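Local coordinates for anti-sigma-factor antagonist (STAS) domain protein (Moorella thermoacetica, PDB 3ZXN), which probably serves as the RsbS component of a bacterial stressosome, a modular signalling system adapted here to control secondary messenger signalling, at residues S26-Q29 with F30-L34; F59-R62 with V63-I67; G82-P85 with A86-I89; A88-L91 with T92-L96. The protein carries 1 engineered substitution. One frame throughout, in Å; residues are numbered along the deposited sequence.

Contact 1: S26-Q29 with F30-L34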
loop_
_atom_site.group_PDB
_atom_site.type_symbol
_atom_site.label_atom_id
_atom_site.label_comp_id
_atom_site.label_asym_id
_atom_site.label_seq_id
_atom_site.Cartn_x
_atom_site.Cartn_y
_atom_site.Cartn_z
ATOM N N SER A 26 14.032 -7.016 -4.185
ATOM C CA SER A 26 13.237 -7.428 -3.036
ATOM C C SER A 26 11.881 -6.715 -3.019
ATOM O O SER A 26 10.959 -7.130 -2.313
ATOM C CB SER A 26 14.003 -7.168 -1.738
ATOM O OG SER A 26 14.519 -5.849 -1.712
ATOM N N VAL A 27 11.777 -5.638 -3.794
ATOM C CA VAL A 27 10.514 -4.932 -3.986
ATOM C C VAL A 27 9.631 -5.760 -4.918
ATOM O O VAL A 27 8.417 -5.853 -4.726
ATOM C CB VAL A 27 10.735 -3.536 -4.602
ATOM C CG1 VAL A 27 9.425 -2.780 -4.703
ATOM C CG2 VAL A 27 11.745 -2.750 -3.786
ATOM N N ILE A 28 10.257 -6.352 -5.931
ATOM C CA ILE A 28 9.588 -7.324 -6.789
ATOM C C ILE A 28 9.174 -8.529 -5.957
ATOM O O ILE A 28 8.052 -9.018 -6.063
ATOM C CB ILE A 28 10.522 -7.792 -7.925
ATOM C CG1 ILE A 28 10.828 -6.633 -8.878
ATOM C CG2 ILE A 28 9.905 -8.954 -8.672
ATOM C CD1 ILE A 28 11.986 -6.905 -9.828
ATOM N N GLN A 29 10.092 -8.994 -5.120
ATOM C CA GLN A 29 9.832 -10.108 -4.221
ATOM C C GLN A 29 8.682 -9.787 -3.275
ATOM O O GLN A 29 7.839 -10.641 -2.992
ATOM C CB GLN A 29 11.092 -10.431 -3.421
ATOM C CG GLN A 29 10.890 -11.414 -2.284
ATOM C CD GLN A 29 12.174 -11.654 -1.506
ATOM O OE1 GLN A 29 13.266 -11.655 -2.081
ATOM N NE2 GLN A 29 12.051 -11.845 -0.195
ATOM N N PHE A 30 8.653 -8.550 -2.786
ATOM C CA PHE A 30 7.600 -8.126 -1.882
ATOM C C PHE A 30 6.240 -8.087 -2.574
ATOM O O PHE A 30 5.268 -8.625 -2.058
ATOM C CB PHE A 30 7.911 -6.761 -1.264
ATOM C CG PHE A 30 6.687 -6.006 -0.861
ATOM C CD1 PHE A 30 5.898 -6.452 0.190
ATOM C CD2 PHE A 30 6.299 -4.869 -1.549
ATOM C CE1 PHE A 30 4.760 -5.767 0.552
ATOM C CE2 PHE A 30 5.154 -4.174 -1.181
ATOM C CZ PHE A 30 4.388 -4.629 -0.129
ATOM N N LYS A 31 6.181 -7.451 -3.743
ATOM C CA LYS A 31 4.941 -7.353 -4.512
ATOM C C LYS A 31 4.362 -8.739 -4.784
ATOM O O LYS A 31 3.162 -8.969 -4.622
ATOM C CB LYS A 31 5.181 -6.617 -5.828
ATOM C CG LYS A 31 3.909 -6.300 -6.598
ATOM C CD LYS A 31 4.233 -5.962 -8.025
ATOM C CE LYS A 31 4.900 -7.142 -8.724
ATOM N NZ LYS A 31 5.071 -6.867 -10.174
ATOM N N GLU A 32 5.227 -9.668 -5.173
ATOM C CA GLU A 32 4.803 -11.031 -5.463
ATOM C C GLU A 32 4.213 -11.729 -4.246
ATOM O O GLU A 32 3.159 -12.358 -4.337
ATOM C CB GLU A 32 5.966 -11.848 -6.038
ATOM C CG GLU A 32 6.341 -11.434 -7.455
ATOM C CD GLU A 32 7.570 -12.159 -7.981
ATOM O OE1 GLU A 32 8.295 -12.785 -7.174
ATOM O OE2 GLU A 32 7.812 -12.096 -9.208
ATOM N N GLU A 33 4.888 -11.623 -3.106
ATOM C CA GLU A 33 4.383 -12.242 -1.885
ATOM C C GLU A 33 3.076 -11.593 -1.425
ATOM O O GLU A 33 2.151 -12.283 -0.971
ATOM C CB GLU A 33 5.434 -12.196 -0.767
ATOM C CG GLU A 33 4.947 -12.809 0.547
ATOM C CD GLU A 33 5.972 -12.746 1.680
ATOM O OE1 GLU A 33 7.037 -12.107 1.504
ATOM O OE2 GLU A 33 5.701 -13.335 2.752
ATOM N N LEU A 34 3.000 -10.267 -1.523
ATOM C CA LEU A 34 1.790 -9.562 -1.102
ATOM C C LEU A 34 0.613 -10.034 -1.949
ATOM O O LEU A 34 -0.441 -10.404 -1.429
ATOM C CB LEU A 34 1.956 -8.044 -1.230
ATOM C CG LEU A 34 0.717 -7.233 -0.806
ATOM C CD1 LEU A 34 0.442 -7.367 0.701
ATOM C CD2 LEU A 34 0.849 -5.765 -1.191
#

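Contact 2: F59-R62 with V63-I67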
loop_
_atom_site.group_PDB
_atom_site.type_symbol
_atom_site.label_atom_id
_atom_site.label_comp_id
_atom_site.label_asym_id
_atom_site.label_seq_id
_atom_site.Cartn_x
_atom_site.Cartn_y
_atom_site.Cartn_z
ATOM N N PHE A 59 10.450 2.602 -9.926
ATOM C CA PHE A 59 10.175 1.189 -9.691
ATOM C C PHE A 59 9.093 0.999 -8.629
ATOM O O PHE A 59 8.096 0.318 -8.867
ATOM C CB PHE A 59 11.446 0.450 -9.260
ATOM C CG PHE A 59 12.514 0.406 -10.315
ATOM C CD1 PHE A 59 12.447 -0.513 -11.355
ATOM C CD2 PHE A 59 13.594 1.277 -10.266
ATOM C CE1 PHE A 59 13.433 -0.558 -12.330
ATOM C CE2 PHE A 59 14.584 1.236 -11.236
ATOM C CZ PHE A 59 14.503 0.317 -12.269
ATOM N N VAL A 60 9.299 1.595 -7.458
ATOM C CA VAL A 60 8.317 1.522 -6.379
ATOM C C VAL A 60 6.958 2.026 -6.842
ATOM O O VAL A 60 5.926 1.427 -6.529
ATOM C CB VAL A 60 8.770 2.331 -5.145
ATOM C CG1 VAL A 60 7.623 2.473 -4.135
ATOM C CG2 VAL A 60 9.975 1.673 -4.499
ATOM N N THR A 61 6.961 3.119 -7.598
ATOM C CA THR A 61 5.721 3.700 -8.091
ATOM C C THR A 61 4.927 2.686 -8.909
ATOM O O THR A 61 3.706 2.575 -8.778
ATOM C CB THR A 61 5.972 4.948 -8.957
ATOM O OG1 THR A 61 6.603 5.963 -8.170
ATOM C CG2 THR A 61 4.648 5.488 -9.495
ATOM N N ARG A 62 5.625 1.956 -9.770
ATOM C CA ARG A 62 4.955 1.005 -10.650
ATOM C C ARG A 62 4.385 -0.151 -9.843
ATOM O O ARG A 62 3.292 -0.625 -10.126
ATOM C CB ARG A 62 5.891 0.517 -11.764
ATOM C CG ARG A 62 6.101 1.560 -12.864
ATOM C CD ARG A 62 7.444 1.398 -13.594
ATOM N NE ARG A 62 7.472 0.249 -14.498
ATOM C CZ ARG A 62 8.229 -0.831 -14.317
ATOM N NH1 ARG A 62 9.034 -0.913 -13.262
ATOM N NH2 ARG A 62 8.186 -1.826 -15.194
ATOM N N VAL A 63 5.125 -0.592 -8.832
ATOM C CA VAL A 63 4.626 -1.587 -7.891
ATOM C C VAL A 63 3.350 -1.114 -7.173
ATOM O O VAL A 63 2.376 -1.867 -7.047
ATOM C CB VAL A 63 5.695 -1.952 -6.868
ATOM C CG1 VAL A 63 5.058 -2.568 -5.635
ATOM C CG2 VAL A 63 6.723 -2.897 -7.494
ATOM N N LEU A 64 3.360 0.136 -6.705
ATOM C CA LEU A 64 2.173 0.714 -6.083
ATOM C C LEU A 64 1.004 0.854 -7.058
ATOM O O LEU A 64 -0.143 0.642 -6.675
ATOM C CB LEU A 64 2.487 2.059 -5.425
ATOM C CG LEU A 64 3.441 1.978 -4.233
ATOM C CD1 LEU A 64 3.783 3.376 -3.730
ATOM C CD2 LEU A 64 2.822 1.134 -3.110
ATOM N N ILE A 65 1.278 1.207 -8.313
ATOM C CA ILE A 65 0.194 1.261 -9.291
ATOM C C ILE A 65 -0.405 -0.133 -9.535
ATOM O O ILE A 65 -1.625 -0.274 -9.649
ATOM C CB ILE A 65 0.627 1.923 -10.639
ATOM C CG1 ILE A 65 1.044 3.379 -10.424
ATOM C CG2 ILE A 65 -0.503 1.856 -11.658
ATOM C CD1 ILE A 65 1.733 4.026 -11.639
ATOM N N GLU A 66 0.438 -1.162 -9.611
ATOM C CA GLU A 66 -0.063 -2.511 -9.860
ATOM C C GLU A 66 -0.861 -3.041 -8.665
ATOM O O GLU A 66 -1.952 -3.580 -8.826
ATOM C CB GLU A 66 1.081 -3.451 -10.230
ATOM C CG GLU A 66 1.709 -3.114 -11.583
ATOM C CD GLU A 66 2.932 -3.953 -11.894
ATOM O OE1 GLU A 66 3.064 -5.057 -11.328
ATOM O OE2 GLU A 66 3.767 -3.498 -12.698
ATOM N N ILE A 67 -0.322 -2.875 -7.468
ATOM C CA ILE A 67 -1.054 -3.303 -6.273
ATOM C C ILE A 67 -2.415 -2.608 -6.199
ATOM O O ILE A 67 -3.439 -3.237 -5.934
ATOM C CB ILE A 67 -0.234 -3.037 -5.001
ATOM C CG1 ILE A 67 0.989 -3.961 -4.970
ATOM C CG2 ILE A 67 -1.111 -3.213 -3.741
ATOM C CD1 ILE A 67 2.069 -3.558 -3.948
#

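Contact 3: G82-P85 with A86-I89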
loop_
_atom_site.group_PDB
_atom_site.type_symbol
_atom_site.label_atom_id
_atom_site.label_comp_id
_atom_site.label_asym_id
_atom_site.label_seq_id
_atom_site.Cartn_x
_atom_site.Cartn_y
_atom_site.Cartn_z
ATOM N N GLY A 82 1.494 7.553 4.964
ATOM C CA GLY A 82 2.830 8.075 5.228
ATOM C C GLY A 82 3.470 8.748 4.019
ATOM O O GLY A 82 4.622 8.482 3.700
ATOM N N ILE A 83 2.714 9.617 3.351
ATOM C CA ILE A 83 3.144 10.265 2.111
ATOM C C ILE A 83 3.442 11.757 2.316
ATOM O O ILE A 83 2.528 12.588 2.381
ATOM C CB ILE A 83 2.055 10.180 1.034
ATOM C CG1 ILE A 83 1.602 8.727 0.838
ATOM C CG2 ILE A 83 2.554 10.800 -0.275
ATOM C CD1 ILE A 83 0.334 8.601 0.022
ATOM N N LYS A 84 4.720 12.096 2.395
ATOM C CA LYS A 84 5.108 13.489 2.566
ATOM C C LYS A 84 4.887 14.238 1.261
ATOM O O LYS A 84 4.878 13.627 0.188
ATOM C CB LYS A 84 6.566 13.596 3.021
ATOM C CG LYS A 84 7.579 13.021 2.033
ATOM C CD LYS A 84 8.971 13.057 2.648
ATOM C CE LYS A 84 10.029 12.584 1.673
ATOM N NZ LYS A 84 11.391 12.664 2.272
ATOM N N PRO A 85 4.700 15.568 1.349
ATOM C CA PRO A 85 4.461 16.417 0.178
ATOM C C PRO A 85 5.384 16.123 -1.013
ATOM O O PRO A 85 4.899 15.982 -2.131
ATOM C CB PRO A 85 4.713 17.828 0.722
ATOM C CG PRO A 85 4.248 17.735 2.156
ATOM C CD PRO A 85 4.621 16.333 2.613
ATOM N N ALA A 86 6.687 16.027 -0.788
ATOM C CA ALA A 86 7.610 15.845 -1.909
ATOM C C ALA A 86 7.341 14.520 -2.624
ATOM O O ALA A 86 7.446 14.419 -3.849
ATOM C CB ALA A 86 9.050 15.916 -1.428
ATOM N N VAL A 87 6.990 13.503 -1.851
ATOM C CA VAL A 87 6.719 12.183 -2.410
ATOM C C VAL A 87 5.363 12.144 -3.112
ATOM O O VAL A 87 5.196 11.433 -4.096
ATOM C CB VAL A 87 6.793 11.104 -1.323
ATOM C CG1 VAL A 87 6.273 9.774 -1.842
ATOM C CG2 VAL A 87 8.221 10.976 -0.825
ATOM N N ALA A 88 4.396 12.911 -2.617
ATOM C CA ALA A 88 3.102 12.992 -3.284
ATOM C C ALA A 88 3.285 13.559 -4.684
ATOM O O ALA A 88 2.639 13.119 -5.633
ATOM C CB ALA A 88 2.132 13.852 -2.482
ATOM N N ILE A 89 4.172 14.541 -4.802
ATOM C CA ILE A 89 4.479 15.145 -6.096
ATOM C C ILE A 89 5.044 14.109 -7.066
ATOM O O ILE A 89 4.585 13.979 -8.197
ATOM C CB ILE A 89 5.500 16.303 -5.954
ATOM C CG1 ILE A 89 4.924 17.434 -5.100
ATOM C CG2 ILE A 89 5.900 16.829 -7.313
ATOM C CD1 ILE A 89 3.606 17.953 -5.600
#

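Contact 4: A88-L91 with T92-L96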
loop_
_atom_site.group_PDB
_atom_site.type_symbol
_atom_site.label_atom_id
_atom_site.label_comp_id
_atom_site.label_asym_id
_atom_site.label_seq_id
_atom_site.Cartn_x
_atom_site.Cartn_y
_atom_site.Cartn_z
ATOM N N ALA A 88 4.396 12.911 -2.617
ATOM C CA ALA A 88 3.102 12.992 -3.284
ATOM C C ALA A 88 3.285 13.559 -4.684
ATOM O O ALA A 88 2.639 13.119 -5.633
ATOM C CB ALA A 88 2.132 13.852 -2.482
ATOM N N ILE A 89 4.172 14.541 -4.802
ATOM C CA ILE A 89 4.479 15.145 -6.096
ATOM C C ILE A 89 5.044 14.109 -7.066
ATOM O O ILE A 89 4.585 13.979 -8.197
ATOM C CB ILE A 89 5.500 16.303 -5.954
ATOM C CG1 ILE A 89 4.924 17.434 -5.100
ATOM C CG2 ILE A 89 5.900 16.829 -7.313
ATOM C CD1 ILE A 89 3.606 17.953 -5.600
ATOM N N THR A 90 6.051 13.382 -6.608
ATOM C CA THR A 90 6.724 12.388 -7.434
ATOM C C THR A 90 5.788 11.269 -7.866
ATOM O O THR A 90 5.717 10.941 -9.047
ATOM C CB THR A 90 7.900 11.771 -6.680
ATOM O OG1 THR A 90 8.790 12.814 -6.265
ATOM C CG2 THR A 90 8.642 10.781 -7.575
ATOM N N LEU A 91 5.072 10.679 -6.907
ATOM C CA LEU A 91 4.117 9.609 -7.224
ATOM C C LEU A 91 3.111 10.007 -8.311
ATOM O O LEU A 91 2.830 9.239 -9.244
ATOM C CB LEU A 91 3.356 9.183 -5.960
ATOM C CG LEU A 91 4.200 8.468 -4.897
ATOM C CD1 LEU A 91 3.431 8.298 -3.570
ATOM C CD2 LEU A 91 4.684 7.121 -5.432
ATOM N N THR A 92 2.549 11.199 -8.168
ATOM C CA THR A 92 1.560 11.704 -9.106
ATOM C C THR A 92 2.197 11.917 -10.490
ATOM O O THR A 92 1.571 11.666 -11.511
ATOM C CB THR A 92 0.945 13.024 -8.590
ATOM O OG1 THR A 92 0.203 12.770 -7.390
ATOM C CG2 THR A 92 0.018 13.637 -9.622
ATOM N N GLU A 93 3.445 12.370 -10.505
ATOM C CA GLU A 93 4.148 12.636 -11.754
ATOM C C GLU A 93 4.474 11.341 -12.468
ATOM O O GLU A 93 4.609 11.310 -13.689
ATOM C CB GLU A 93 5.432 13.429 -11.500
ATOM C CG GLU A 93 5.192 14.898 -11.194
ATOM C CD GLU A 93 6.467 15.643 -10.840
ATOM O OE1 GLU A 93 7.502 14.979 -10.606
ATOM O OE2 GLU A 93 6.429 16.894 -10.790
ATOM N N MET A 94 4.591 10.264 -11.704
ATOM C CA MET A 94 4.896 8.967 -12.289
ATOM C C MET A 94 3.643 8.136 -12.604
ATOM O O MET A 94 3.753 6.974 -12.990
ATOM C CB MET A 94 5.882 8.203 -11.396
ATOM C CG MET A 94 7.265 8.865 -11.324
ATOM S SD MET A 94 8.368 8.216 -10.043
ATOM C CE MET A 94 9.892 9.072 -10.457
ATOM N N GLY A 95 2.457 8.725 -12.431
ATOM C CA GLY A 95 1.215 8.087 -12.851
ATOM C C GLY A 95 0.263 7.518 -11.792
ATOM O O GLY A 95 -0.793 6.963 -12.129
ATOM N N LEU A 96 0.613 7.642 -10.515
ATOM C CA LEU A 96 -0.276 7.143 -9.455
ATOM C C LEU A 96 -1.326 8.208 -9.118
ATOM O O LEU A 96 -0.978 9.319 -8.722
ATOM C CB LEU A 96 0.529 6.748 -8.204
ATOM C CG LEU A 96 -0.222 6.031 -7.062
ATOM C CD1 LEU A 96 -0.732 4.678 -7.521
ATOM C CD2 LEU A 96 0.662 5.856 -5.836
#

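Contact 1: S26-Q29 with F30-L34
The backbone amides of F30, K31, E32 and E33 point back four residues to the carbonyls of S26, V27, I28 and Q29, an i to i+4 ladder that defines the opening turns of alpha-helix 25-38 in the STAS domain. Not all rungs are alike. K31 N meets V27 O at 2.9 Å with an almost straight 168° at the hydrogen, whereas the bond of F30 N to S26 O, although shorter at 2.7 Å, is bent to 139° and brings its donor above the carbonyl plane.

The side chains sort by the face of the helix they occupy. F30 turns its ring inward onto V5, V16 and I18; its CB rests 3.2 Å from S26 O, while ring atom CD2 passes V27 O obliquely at 3.9 Å. K31 lays CB beside that same carbonyl, 3.5 Å from V27 O. A bend at its third side-chain torsion (chi3 61°) then leads the amine across to E66 of helix 58-74, with which it forms a salt bridge. On the solvent side E33 extends straight, and its OE2 is hydrogen-bonded to S3. I28 and E32 run alongside each other and point the same way, an aliphatic branch beside a carboxylate. E32 CG sits 3.3 Å from I28 O, and beyond it E32 OE2 comes within 3.8 Å of the methyl I28 CG2.

Contact 2: F59-R62 with V63-I67
V60 and L64, one helical turn apart, lie side by side and pair their methyls, V60 CG1 standing 4.0 Å from L64 CD1. A second apolar pair forms one residue further on, where the side chains cross obliquely and T61 CG2 touches I65 CD1 at 3.9 Å. With CG1 of I65 beside its own backbone N (chi1 -62°), the branch folds back over the preceding turn, 3.2 Å from T61 O. V63 instead holds CG2 near F59 O, at 3.8 Å.

Beneath these side chains the backbone fixes their spacing. L64 N reaches V60 O at 2.9 Å, and I65 N reaches T61 O at 2.8 Å. The hydroxyl of T61 is hydrogen-bonded to the backbone oxygen of D57, which ties this side chain to the start of the helix and leaves its methyl to face I65.

The next shell consists of neighbouring elements. V63 packs on V27 of helix 25-38, I67 on L34 of that helix and on L46 and I48 of the sheet, and I65 on L96. The helix thus has one flank against another helix and apolar residues over the strands, as befits the connecting helix of a beta-alpha-beta crossover, here between parallel strands 45-49 and 78-81.

Contact 3: G82-P85 with A86-I89
The peptide plane joining K84 to P85 divides the groups of the first helical turn: V87 N and V87 CB lie to one side of it, and CG2 of I83 with CB of A88 to the other. Between them A88 N approaches K84 O at 2.9 Å, nearly along the C=O axis, while V87 N gives the same oxygen only a weak, strongly bent bond. The following carbonyl, of P85, receives I89 N at 3.1 Å.

Apolar touches lie on both sides of the K84 carbonyl. I83 CG2 reaches A88 CB at 3.8 Å and, more loosely, V87 CG1. On the other side K84 runs across V87 at about a right angle. Its CG stands between the backbone N and the carbonyl carbon (chi1 61°), which swings the extended chain past the valine, so that CG and CE both meet V87 CG2, the latter tightly, with K84 CE 3.5 Å from V87 CG2. The amine continues to a salt bridge with E54. With an alanine at K84, E54 would probably lose its charged mate and V87 CG2 part of its aliphatic cover.

K84 occupies the N-cap of helix 85-93 and P85 its first turn, where a proline costs no backbone hydrogen bond. I83, just before the cap, paired with A88 in the helix matches the hydrophobic staple of a helix N-terminus.

Contact 4: A88-L91 with T92-L96
A88 O is gripped twice by T92: T92 N lies 3.2 Å from A88 O, and T92 OG1, donating to it, 3.0 Å, the two arriving from opposite faces of the carbonyl plane. The hydroxyl is set there by standing beside its own backbone N (chi1 -65°). To end the helix, L96 N turns back to L91 O at 3.0 Å and G95 N to T92 O at 3.2 Å, a Schellman motif whose reversal rests on the positive phi (107°) of G95, a backbone shape that favours glycine.

Van der Waals contacts follow the same turn. T90 and M94 lie side by side, T90 CG2 being 3.6 Å from M94 SD and touching CE too, while T61 of helix 58-74 meets the sulfur. With the thioether cut back to an alanine at M94, a gap would probably open beside T90 and T61. L91 CD2 and L96 CD2 approach to 4.2 Å across the reversal. I89 CG2 rests 3.5 Å from E93 OE2, their side chains crossing at a slant.

The threonine hydroxyl thus gives a second donor to a carbonyl that already has its helical amide, whereas the Schellman bonds serve L91 O and T92 O where the i+4 pattern stops.

In the fold
Contacts 1 to 4 follow one another along a single STAS domain, contacts 1 and 2 in helices 25-38 and 58-74, contacts 3 and 4 at the start and end of helix 85-93. Helix 58-74 is the middle member: the centre of contact 2 lies about 11 Å from those of both contact 1 and contact 4, and it touches each. Contacts 3 and 4 share A88 and I89, their centres about 9 Å apart, whereas contacts 1 and 3 stay about 13 Å apart at their nearest atoms. Short-range helix geometry thus orients the side chains through which three neighbouring helices meet, in a domain whose sheet has its last four strands parallel.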